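Side-chain contacts in serine acetyltransferase 1, putative (Entamoeba histolytica, PDB 7BW9), which probably catalyses the O-acetylation of serine, a step of cysteine biosynthesis, and is captured here with cysteine bound: residues A[50-53]-A[54-57]; A[57-60]-A[61-65]; A[74-77]-A[78-82]. One frame throughout, in Å; residues are numbered along the deposited sequence.

Interaction 1 of 3, residues A[50-53]-A[54-57]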
ATOM      1  N   PHE A  50      20.634  -9.539  -7.102  1.00 20.98           N
ATOM      2  CA  PHE A  50      19.925  -8.589  -7.948  1.00 18.64           C
ATOM      3  C   PHE A  50      20.570  -8.297  -9.299  1.00 21.72           C
ATOM      4  O   PHE A  50      19.966  -7.566 -10.090  1.00 24.79           O
ATOM      5  CB  PHE A  50      19.742  -7.253  -7.207  1.00 21.72           C
ATOM      6  CG  PHE A  50      18.857  -7.345  -5.979  1.00 16.86           C
ATOM      7  CD1 PHE A  50      17.475  -7.370  -6.100  1.00 17.56           C
ATOM      8  CD2 PHE A  50      19.415  -7.399  -4.713  1.00 18.07           C
ATOM      9  CE1 PHE A  50      16.664  -7.447  -4.972  1.00 23.12           C
ATOM     10  CE2 PHE A  50      18.606  -7.473  -3.571  1.00 17.44           C
ATOM     11  CZ  PHE A  50      17.232  -7.498  -3.705  1.00 17.49           C
ATOM     12  N   THR A  51      21.763  -8.806  -9.593  1.00 24.65           N
ATOM     13  CA  THR A  51      22.436  -8.445 -10.835  1.00 26.27           C
ATOM     14  C   THR A  51      22.696  -9.668 -11.698  1.00 26.86           C
ATOM     15  O   THR A  51      22.817 -10.792 -11.199  1.00 30.67           O
ATOM     16  CB  THR A  51      23.781  -7.756 -10.585  1.00 21.06           C
ATOM     17  OG1 THR A  51      24.664  -8.671  -9.932  1.00 19.44           O
ATOM     18  CG2 THR A  51      23.603  -6.515  -9.738  1.00 20.70           C
ATOM     19  N   ARG A  52      22.820  -9.409 -13.002  1.00 26.59           N
ATOM     20  CA  ARG A  52      23.330 -10.396 -13.946  1.00 35.40           C
ATOM     21  C   ARG A  52      24.749 -10.814 -13.579  1.00 31.65           C
ATOM     22  O   ARG A  52      25.590  -9.980 -13.237  1.00 33.13           O
ATOM     23  CB  ARG A  52      23.317  -9.814 -15.356  1.00 42.29           C
ATOM     24  CG  ARG A  52      22.023 -10.013 -16.108  1.00 48.12           C
ATOM     25  CD  ARG A  52      22.073  -9.232 -17.403  1.00 61.41           C
ATOM     26  NE  ARG A  52      23.297  -9.519 -18.154  1.00 69.20           N
ATOM     27  CZ  ARG A  52      23.715  -8.815 -19.204  1.00 67.70           C
ATOM     28  NH1 ARG A  52      23.009  -7.777 -19.633  1.00 57.17           N
ATOM     29  NH2 ARG A  52      24.843  -9.149 -19.825  1.00 66.73           N
ATOM     30  N   ARG A  53      25.022 -12.115 -13.670  1.00 34.68           N
ATOM     31  CA  ARG A  53      26.306 -12.635 -13.201  1.00 39.92           C
ATOM     32  C   ARG A  53      27.494 -11.989 -13.916  1.00 38.73           C
ATOM     33  O   ARG A  53      28.579 -11.884 -13.335  1.00 38.38           O
ATOM     34  CB  ARG A  53      26.336 -14.152 -13.359  1.00 41.41           C
ATOM     35  CG  ARG A  53      25.240 -14.849 -12.580  1.00 46.89           C
ATOM     36  CD  ARG A  53      25.148 -16.324 -12.926  1.00 52.03           C
ATOM     37  NE  ARG A  53      26.389 -17.032 -12.633  1.00 61.52           N
ATOM     38  CZ  ARG A  53      26.454 -18.325 -12.331  1.00 67.52           C
ATOM     39  NH1 ARG A  53      25.335 -19.048 -12.269  1.00 51.02           N
ATOM     40  NH2 ARG A  53      27.636 -18.891 -12.084  1.00 55.23           N
ATOM     41  N   ASP A  54      27.314 -11.521 -15.150  1.00 37.54           N
ATOM     42  CA  ASP A  54      28.385 -10.838 -15.867  1.00 49.88           C
ATOM     43  C   ASP A  54      28.403  -9.326 -15.629  1.00 49.43           C
ATOM     44  O   ASP A  54      28.951  -8.587 -16.454  1.00 47.68           O
ATOM     45  CB  ASP A  54      28.287 -11.129 -17.367  1.00 50.02           C
ATOM     46  CG  ASP A  54      26.955 -10.721 -17.949  1.00 57.33           C
ATOM     47  OD1 ASP A  54      26.112 -10.199 -17.189  1.00 62.98           O
ATOM     48  OD2 ASP A  54      26.743 -10.928 -19.161  1.00 53.48           O
ATOM     49  N   LYS A  55      27.815  -8.850 -14.533  1.00 49.94           N
ATOM     50  CA  LYS A  55      27.850  -7.432 -14.174  1.00 42.80           C
ATOM     51  C   LYS A  55      28.240  -7.264 -12.713  1.00 38.16           C
ATOM     52  O   LYS A  55      27.630  -6.493 -11.965  1.00 41.40           O
ATOM     53  CB  LYS A  55      26.515  -6.740 -14.439  1.00 37.11           C
ATOM     54  CG  LYS A  55      25.858  -7.100 -15.757  1.00 45.20           C
ATOM     55  CD  LYS A  55      26.523  -6.385 -16.926  1.00 55.87           C
ATOM     56  CE  LYS A  55      26.093  -4.922 -17.008  1.00 56.86           C
ATOM     57  NZ  LYS A  55      26.559  -4.281 -18.278  1.00 54.32           N
ATOM     58  N   ARG A  56      29.275  -7.976 -12.280  1.00 38.35           N
ATOM     59  CA  ARG A  56      29.683  -7.939 -10.881  1.00 37.57           C
ATOM     60  C   ARG A  56      31.170  -7.641 -10.739  1.00 43.36           C
ATOM     61  O   ARG A  56      31.841  -8.162  -9.844  1.00 52.57           O
ATOM     62  CB  ARG A  56      29.319  -9.243 -10.182  1.00 35.09           C
ATOM     63  CG  ARG A  56      27.826  -9.434 -10.036  1.00 39.16           C
ATOM     64  CD  ARG A  56      27.478 -10.809  -9.534  1.00 29.62           C
ATOM     65  NE  ARG A  56      26.110 -11.159  -9.894  1.00 32.25           N
ATOM     66  CZ  ARG A  56      25.550 -12.322  -9.603  1.00 34.84           C
ATOM     67  NH1 ARG A  56      26.255 -13.238  -8.946  1.00 32.54           N
ATOM     68  NH2 ARG A  56      24.295 -12.564  -9.967  1.00 31.15           N
ATOM     69  N   THR A  57      31.707  -6.784 -11.602  1.00 47.99           N
ATOM     70  CA  THR A  57      33.093  -6.343 -11.508  1.00 42.29           C
ATOM     71  C   THR A  57      33.167  -4.996 -10.796  1.00 37.63           C
ATOM     72  O   THR A  57      32.161  -4.301 -10.642  1.00 40.60           O
ATOM     73  CB  THR A  57      33.720  -6.243 -12.902  1.00 40.90           C
ATOM     74  OG1 THR A  57      33.212  -5.078 -13.572  1.00 42.86           O
ATOM     75  CG2 THR A  57      33.390  -7.491 -13.711  1.00 39.57           C
TER
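Arg-56 reaches back across the turn and grips Thr-51 side-on through two nitrogens. NH2 of Arg-56 donates to the backbone O of Thr-51 at 2.6 Å. The bond is nearly straight, 175° at the hydrogen, and that O lies in the guanidinium plane. NE of Arg-56 donates to OG1 of Thr-51 at 2.9 Å, more bent and tilted out of the plane. Two bonds from one guanidinium fix its rotation. The extended chain of Arg-56 runs past Thr-51 OG1, and NE and NH2 arrive side by side at the two acceptors. Both Thr-51 acceptors have second partners: OG1 is bonded to Pro-47 O, and the carbonyl O to the side-chain amide of Gln-28.

The second polar pair is a salt bridge between Arg-52 and Asp-54. NH2 of Arg-52 meets OD2 of Asp-54 at 2.7 Å, on the syn side, somewhat out of the carboxylate plane. NE of Arg-52 adds a weak bond to OD1 of Asp-54 at 3.1 Å. The two planes are 53° apart, so the groups meet twisted rather than flat. Asp-54 places CG between its backbone N and carbonyl carbon (chi1 58°), which swings the carboxylate back to Arg-52.

Non-polar atoms of Arg-53 and Lys-55 complete the contact. CG of Arg-53 lies over one face of the Arg-56 guanidinium, 3.6 Å from NH2 of Arg-56. On another side of the turn, CG of Lys-55 lies 3.7 Å from CB of Arg-52.

One backbone bond belongs here too: Lys-55 N donates to Arg-52 O at 2.8 Å. It closes a type I beta turn from Arg-52 to Lys-55, here on the surface between helix 47-50 and helix 58-79.

Interaction 2 of 3, residues A[57-60]-A[61-65]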
ATOM      1  N   THR A  57      31.707  -6.784 -11.602  1.00 47.99           N
ATOM      2  CA  THR A  57      33.093  -6.343 -11.508  1.00 42.29           C
ATOM      3  C   THR A  57      33.167  -4.996 -10.796  1.00 37.63           C
ATOM      4  O   THR A  57      32.161  -4.301 -10.642  1.00 40.60           O
ATOM      5  CB  THR A  57      33.720  -6.243 -12.902  1.00 40.90           C
ATOM      6  OG1 THR A  57      33.212  -5.078 -13.572  1.00 42.86           O
ATOM      7  CG2 THR A  57      33.390  -7.491 -13.711  1.00 39.57           C
ATOM      8  N   PHE A  58      34.384  -4.626 -10.373  1.00 36.13           N
ATOM      9  CA  PHE A  58      34.581  -3.344  -9.695  1.00 30.80           C
ATOM     10  C   PHE A  58      33.927  -2.213 -10.471  1.00 29.36           C
ATOM     11  O   PHE A  58      33.303  -1.316  -9.888  1.00 31.42           O
ATOM     12  CB  PHE A  58      36.079  -3.056  -9.504  1.00 27.50           C
ATOM     13  CG  PHE A  58      36.383  -1.610  -9.174  1.00 29.12           C
ATOM     14  CD1 PHE A  58      36.569  -0.667 -10.181  1.00 27.62           C
ATOM     15  CD2 PHE A  58      36.476  -1.194  -7.854  1.00 33.28           C
ATOM     16  CE1 PHE A  58      36.825   0.653  -9.872  1.00 29.96           C
ATOM     17  CE2 PHE A  58      36.741   0.132  -7.542  1.00 30.93           C
ATOM     18  CZ  PHE A  58      36.916   1.053  -8.548  1.00 26.91           C
ATOM     19  N   ASN A  59      34.051  -2.250 -11.796  1.00 32.20           N
ATOM     20  CA  ASN A  59      33.552  -1.162 -12.621  1.00 33.85           C
ATOM     21  C   ASN A  59      32.033  -1.136 -12.656  1.00 27.63           C
ATOM     22  O   ASN A  59      31.426  -0.062 -12.711  1.00 29.73           O
ATOM     23  CB  ASN A  59      34.117  -1.284 -14.032  1.00 35.50           C
ATOM     24  CG  ASN A  59      34.612   0.028 -14.549  1.00 53.31           C
ATOM     25  OD1 ASN A  59      33.816   0.929 -14.840  1.00 48.50           O
ATOM     26  ND2 ASN A  59      35.931   0.171 -14.638  1.00 54.77           N
ATOM     27  N   ASN A  60      31.401  -2.308 -12.647  1.00 28.89           N
ATOM     28  CA  ASN A  60      29.948  -2.344 -12.564  1.00 36.88           C
ATOM     29  C   ASN A  60      29.471  -1.745 -11.245  1.00 28.72           C
ATOM     30  O   ASN A  60      28.497  -0.988 -11.218  1.00 24.59           O
ATOM     31  CB  ASN A  60      29.446  -3.780 -12.733  1.00 33.06           C
ATOM     32  CG  ASN A  60      29.698  -4.328 -14.130  1.00 43.29           C
ATOM     33  OD1 ASN A  60      30.363  -5.353 -14.297  1.00 45.83           O
ATOM     34  ND2 ASN A  60      29.168  -3.646 -15.140  1.00 38.50           N
ATOM     35  N   VAL A  61      30.170  -2.045 -10.147  1.00 32.87           N
ATOM     36  CA  VAL A  61      29.852  -1.432  -8.857  1.00 25.36           C
ATOM     37  C   VAL A  61      30.001   0.080  -8.943  1.00 30.67           C
ATOM     38  O   VAL A  61      29.147   0.843  -8.459  1.00 20.73           O
ATOM     39  CB  VAL A  61      30.752  -2.030  -7.756  1.00 29.77           C
ATOM     40  CG1 VAL A  61      30.563  -1.290  -6.411  1.00 21.86           C
ATOM     41  CG2 VAL A  61      30.510  -3.537  -7.622  1.00 31.17           C
ATOM     42  N   LEU A  62      31.084   0.538  -9.578  1.00 29.10           N
ATOM     43  CA  LEU A  62      31.331   1.970  -9.686  1.00 25.31           C
ATOM     44  C   LEU A  62      30.288   2.644 -10.564  1.00 24.32           C
ATOM     45  O   LEU A  62      29.863   3.770 -10.278  1.00 25.24           O
ATOM     46  CB  LEU A  62      32.736   2.219 -10.231  1.00 27.12           C
ATOM     47  CG  LEU A  62      33.135   3.671 -10.497  1.00 31.64           C
ATOM     48  CD1 LEU A  62      33.221   4.465  -9.201  1.00 24.45           C
ATOM     49  CD2 LEU A  62      34.457   3.738 -11.289  1.00 29.12           C
ATOM     50  N   GLU A  63      29.867   1.976 -11.642  1.00 23.98           N
ATOM     51  CA  GLU A  63      28.800   2.528 -12.476  1.00 29.29           C
ATOM     52  C   GLU A  63      27.515   2.690 -11.673  1.00 20.80           C
ATOM     53  O   GLU A  63      26.866   3.739 -11.717  1.00 20.69           O
ATOM     54  CB  GLU A  63      28.537   1.627 -13.688  1.00 26.75           C
ATOM     55  CG  GLU A  63      29.545   1.745 -14.819  1.00 42.67           C
ATOM     56  CD  GLU A  63      29.434   0.588 -15.812  1.00 60.67           C
ATOM     57  OE1 GLU A  63      28.369  -0.077 -15.819  1.00 55.55           O
ATOM     58  OE2 GLU A  63      30.401   0.347 -16.579  1.00 56.44           O
ATOM     59  N   ARG A  64      27.115   1.641 -10.959  1.00 19.81           N
ATOM     60  CA  ARG A  64      25.857   1.706 -10.221  1.00 23.97           C
ATOM     61  C   ARG A  64      25.931   2.744  -9.114  1.00 23.69           C
ATOM     62  O   ARG A  64      24.987   3.521  -8.918  1.00 20.99           O
ATOM     63  CB  ARG A  64      25.514   0.328  -9.670  1.00 21.63           C
ATOM     64  CG  ARG A  64      25.349  -0.677 -10.791  1.00 26.02           C
ATOM     65  CD  ARG A  64      24.751  -1.973 -10.346  1.00 24.04           C
ATOM     66  NE  ARG A  64      25.738  -2.817  -9.704  1.00 28.36           N
ATOM     67  CZ  ARG A  64      26.339  -3.835 -10.307  1.00 33.31           C
ATOM     68  NH1 ARG A  64      26.040  -4.126 -11.564  1.00 30.69           N
ATOM     69  NH2 ARG A  64      27.229  -4.562  -9.652  1.00 26.48           N
ATOM     70  N   LEU A  65      27.063   2.800  -8.404  1.00 23.11           N
ATOM     71  CA  LEU A  65      27.220   3.787  -7.344  1.00 24.86           C
ATOM     72  C   LEU A  65      27.133   5.200  -7.904  1.00 26.89           C
ATOM     73  O   LEU A  65      26.436   6.061  -7.345  1.00 21.89           O
ATOM     74  CB  LEU A  65      28.551   3.570  -6.629  1.00 23.98           C
ATOM     75  CG  LEU A  65      28.651   4.132  -5.213  1.00 30.31           C
ATOM     76  CD1 LEU A  65      27.638   3.449  -4.285  1.00 25.88           C
ATOM     77  CD2 LEU A  65      30.083   4.004  -4.682  1.00 19.95           C
TER
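The first turns of helix 58-79 hold this contact, and in them Arg-64 folds back over Asn-60. The Arg-64 chain bends at chi3 (-79°), which lays one face of its guanidinium over Asn-60 O. NH1 of Arg-64 comes 3.6 Å from CB of Asn-60. The polar end is held from the preceding loop, where Lys-55 O accepts from NH1.

Asn-60 also serves the start of the helix, where Thr-57 is the N-cap. The backbone N of Thr-57 makes a weak bond to OD1 of Asn-60 at 3.3 Å, one half of a capping box. OG1 of Thr-57 donates to the same OD1 at 3.0 Å, from above the plane of the side-chain amide. Asn-60 turns CG to the side of its backbone N (chi1 -67°), which brings the amide back to the cap.

Regular i to i+4 bonds run from Val-61 N to Thr-57 O through to Arg-64 N to Asn-60 O. The first of these, 3.0 Å between Val-61 N and Thr-57 O, is the start of the alpha-helical pattern.

On another side of the helix, Phe-58 and Leu-62 lie side by side and point the same way. CE1 of Phe-58 touches CD2 of Leu-62 at 4.1 Å, obliquely to the ring. Both side chains also rest on Ser-9 of helix 2-17.

Interaction 3 of 3, residues A[74-77]-A[78-82]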
ATOM      1  N   ASN A  74      21.289  15.305  -8.211  1.00 31.39           N
ATOM      2  CA  ASN A  74      20.421  16.128  -9.050  1.00 32.47           C
ATOM      3  C   ASN A  74      19.094  16.450  -8.372  1.00 31.42           C
ATOM      4  O   ASN A  74      18.552  17.544  -8.575  1.00 30.34           O
ATOM      5  CB  ASN A  74      20.174  15.447 -10.396  1.00 36.77           C
ATOM      6  CG  ASN A  74      21.430  15.365 -11.237  1.00 50.30           C
ATOM      7  OD1 ASN A  74      22.420  16.050 -10.956  1.00 46.66           O
ATOM      8  ND2 ASN A  74      21.401  14.528 -12.275  1.00 52.13           N
ATOM      9  N   SER A  75      18.544  15.525  -7.583  1.00 21.76           N
ATOM     10  CA  SER A  75      17.286  15.830  -6.909  1.00 30.70           C
ATOM     11  C   SER A  75      17.488  16.836  -5.785  1.00 26.45           C
ATOM     12  O   SER A  75      16.638  17.711  -5.572  1.00 27.65           O
ATOM     13  CB  SER A  75      16.644  14.552  -6.378  1.00 25.28           C
ATOM     14  OG  SER A  75      16.670  13.540  -7.368  1.00 34.34           O
ATOM     15  N   ILE A  76      18.592  16.722  -5.040  1.00 25.08           N
ATOM     16  CA  ILE A  76      18.813  17.644  -3.927  1.00 30.23           C
ATOM     17  C   ILE A  76      19.064  19.055  -4.450  1.00 28.92           C
ATOM     18  O   ILE A  76      18.525  20.032  -3.913  1.00 27.05           O
ATOM     19  CB  ILE A  76      19.957  17.148  -3.019  1.00 26.89           C
ATOM     20  CG1 ILE A  76      19.569  15.823  -2.351  1.00 26.27           C
ATOM     21  CG2 ILE A  76      20.274  18.181  -1.946  1.00 24.58           C
ATOM     22  CD1 ILE A  76      20.699  15.166  -1.602  1.00 20.19           C
ATOM     23  N   GLU A  77      19.852  19.179  -5.530  1.00 28.88           N
ATOM     24  CA  GLU A  77      20.059  20.470  -6.183  1.00 32.41           C
ATOM     25  C   GLU A  77      18.743  21.135  -6.540  1.00 35.30           C
ATOM     26  O   GLU A  77      18.573  22.341  -6.331  1.00 37.45           O
ATOM     27  CB  GLU A  77      20.877  20.300  -7.459  1.00 40.65           C
ATOM     28  CG  GLU A  77      22.338  20.041  -7.253  1.00 48.97           C
ATOM     29  CD  GLU A  77      23.140  20.250  -8.523  1.00 53.39           C
ATOM     30  OE1 GLU A  77      22.685  21.015  -9.407  1.00 59.22           O
ATOM     31  OE2 GLU A  77      24.213  19.625  -8.642  1.00 53.08           O
ATOM     32  N   ALA A  78      17.807  20.365  -7.105  1.00 39.10           N
ATOM     33  CA  ALA A  78      16.533  20.934  -7.523  1.00 34.69           C
ATOM     34  C   ALA A  78      15.820  21.593  -6.354  1.00 37.88           C
ATOM     35  O   ALA A  78      15.263  22.687  -6.494  1.00 34.79           O
ATOM     36  CB  ALA A  78      15.658  19.853  -8.162  1.00 33.69           C
ATOM     37  N   TYR A  79      15.851  20.959  -5.180  1.00 36.31           N
ATOM     38  CA  TYR A  79      15.216  21.556  -4.011  1.00 28.14           C
ATOM     39  C   TYR A  79      16.074  22.647  -3.371  1.00 32.96           C
ATOM     40  O   TYR A  79      15.530  23.548  -2.721  1.00 36.28           O
ATOM     41  CB  TYR A  79      14.914  20.483  -2.966  1.00 27.22           C
ATOM     42  CG  TYR A  79      13.730  19.577  -3.249  1.00 32.15           C
ATOM     43  CD1 TYR A  79      12.424  19.993  -2.993  1.00 31.40           C
ATOM     44  CD2 TYR A  79      13.924  18.282  -3.716  1.00 30.87           C
ATOM     45  CE1 TYR A  79      11.349  19.151  -3.222  1.00 30.32           C
ATOM     46  CE2 TYR A  79      12.856  17.435  -3.946  1.00 31.28           C
ATOM     47  CZ  TYR A  79      11.571  17.873  -3.702  1.00 34.05           C
ATOM     48  OH  TYR A  79      10.515  17.017  -3.939  1.00 38.04           O
ATOM     49  N   TYR A  80      17.402  22.572  -3.524  1.00 27.80           N
ATOM     50  CA  TYR A  80      18.346  23.442  -2.823  1.00 29.21           C
ATOM     51  C   TYR A  80      19.416  23.985  -3.759  1.00 32.39           C
ATOM     52  O   TYR A  80      19.143  24.861  -4.583  1.00 40.94           O
ATOM     53  CB  TYR A  80      19.035  22.694  -1.677  1.00 32.54           C
ATOM     54  CG  TYR A  80      18.114  22.178  -0.606  1.00 29.84           C
ATOM     55  CD1 TYR A  80      17.712  22.991   0.447  1.00 35.96           C
ATOM     56  CD2 TYR A  80      17.662  20.862  -0.632  1.00 34.46           C
ATOM     57  CE1 TYR A  80      16.865  22.510   1.442  1.00 34.05           C
ATOM     58  CE2 TYR A  80      16.813  20.369   0.356  1.00 32.54           C
ATOM     59  CZ  TYR A  80      16.417  21.196   1.387  1.00 34.90           C
ATOM     60  OH  TYR A  80      15.588  20.697   2.363  1.00 27.94           O
ATOM     61  N   ASN A  81      20.638  23.464  -3.642  1.00 34.19           N
ATOM     62  CA  ASN A  81      21.759  23.923  -4.452  1.00 35.51           C
ATOM     63  C   ASN A  81      22.832  22.843  -4.479  1.00 40.17           C
ATOM     64  O   ASN A  81      22.774  21.859  -3.738  1.00 34.73           O
ATOM     65  CB  ASN A  81      22.335  25.236  -3.913  1.00 39.17           C
ATOM     66  CG  ASN A  81      22.892  25.090  -2.514  1.00 44.83           C
ATOM     67  OD1 ASN A  81      23.922  24.444  -2.300  1.00 46.78           O
ATOM     68  ND2 ASN A  81      22.211  25.685  -1.548  1.00 46.30           N
ATOM     69  N   GLN A  82      23.840  23.063  -5.326  1.00 34.55           N
ATOM     70  CA  GLN A  82      24.877  22.055  -5.517  1.00 39.43           C
ATOM     71  C   GLN A  82      25.736  21.865  -4.270  1.00 36.43           C
ATOM     72  O   GLN A  82      26.203  20.748  -4.013  1.00 33.00           O
ATOM     73  CB  GLN A  82      25.769  22.417  -6.709  1.00 40.01           C
ATOM     74  CG  GLN A  82      26.825  21.354  -7.006  1.00 47.62           C
ATOM     75  CD  GLN A  82      27.015  21.069  -8.487  1.00 70.15           C
ATOM     76  OE1 GLN A  82      26.171  21.407  -9.322  1.00 72.44           O
ATOM     77  NE2 GLN A  82      28.135  20.425  -8.818  1.00 74.12           N
TER
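Tyr-80 crosses Ile-76 at the C-terminal end of helix 58-79, where the chain leaves helical geometry and Asn-81 N-caps the next helix, 82-94. CD2 of Tyr-80 lies 4.0 Å from CG2 of Ile-76. The same ring has its edge turned to Ile-76 O, 3.5 Å from CD2. Tyr-80 N donates to Ile-76 O at 2.8 Å, and weakly to Glu-77 O. The hydroxyl of Tyr-80 is hydrogen-bonded to the backbone N of Ile-148 and of Glu-149, at the start of helix 148-162.

Tyr-79 repeats the edge-on approach one residue earlier. Its CG sits beside the backbone N (chi1 -76°), which turns the ring edge to Ser-75 O. The hydroxyl is hydrogen-bonded to Glu-153 of the same chain and to Arg-125 of the second subunit. The ring meets Phe-29 of that subunit edge-to-face, so this helix end takes part in the subunit interface.

Glu-77 and Gln-82 lie side by side across the bend and point the same way. Their carboxylate and amide planes are 32° apart. Glu-77 is extended beyond CG and runs along the Gln-82 chain. Its CG packs 3.7 Å from CA of Gln-82, and its OE2 lies 3.5 Å from CG of Gln-82.

Overall arrangement
From the N terminus, the three contacts follow one another in series; none nests in or crosses another. Interaction 1 closes a turn in the loop after helix 47-50, and this loop packs on helix 36-45. Interaction 2 begins where it ends, since the two share Thr-57, and their centres are about 10 Å apart. They touch directly, with CG2 of Thr-51 packed on Arg-64. The first turns of helix 58-79 pack on helices 2-17 and 36-45. Interaction 3 sits at the other end of that helix, its centre about 24 Å from that of interaction 2. It closes the turn from helix 58-79 into helix 82-94, against helix 148-162 and the second subunit.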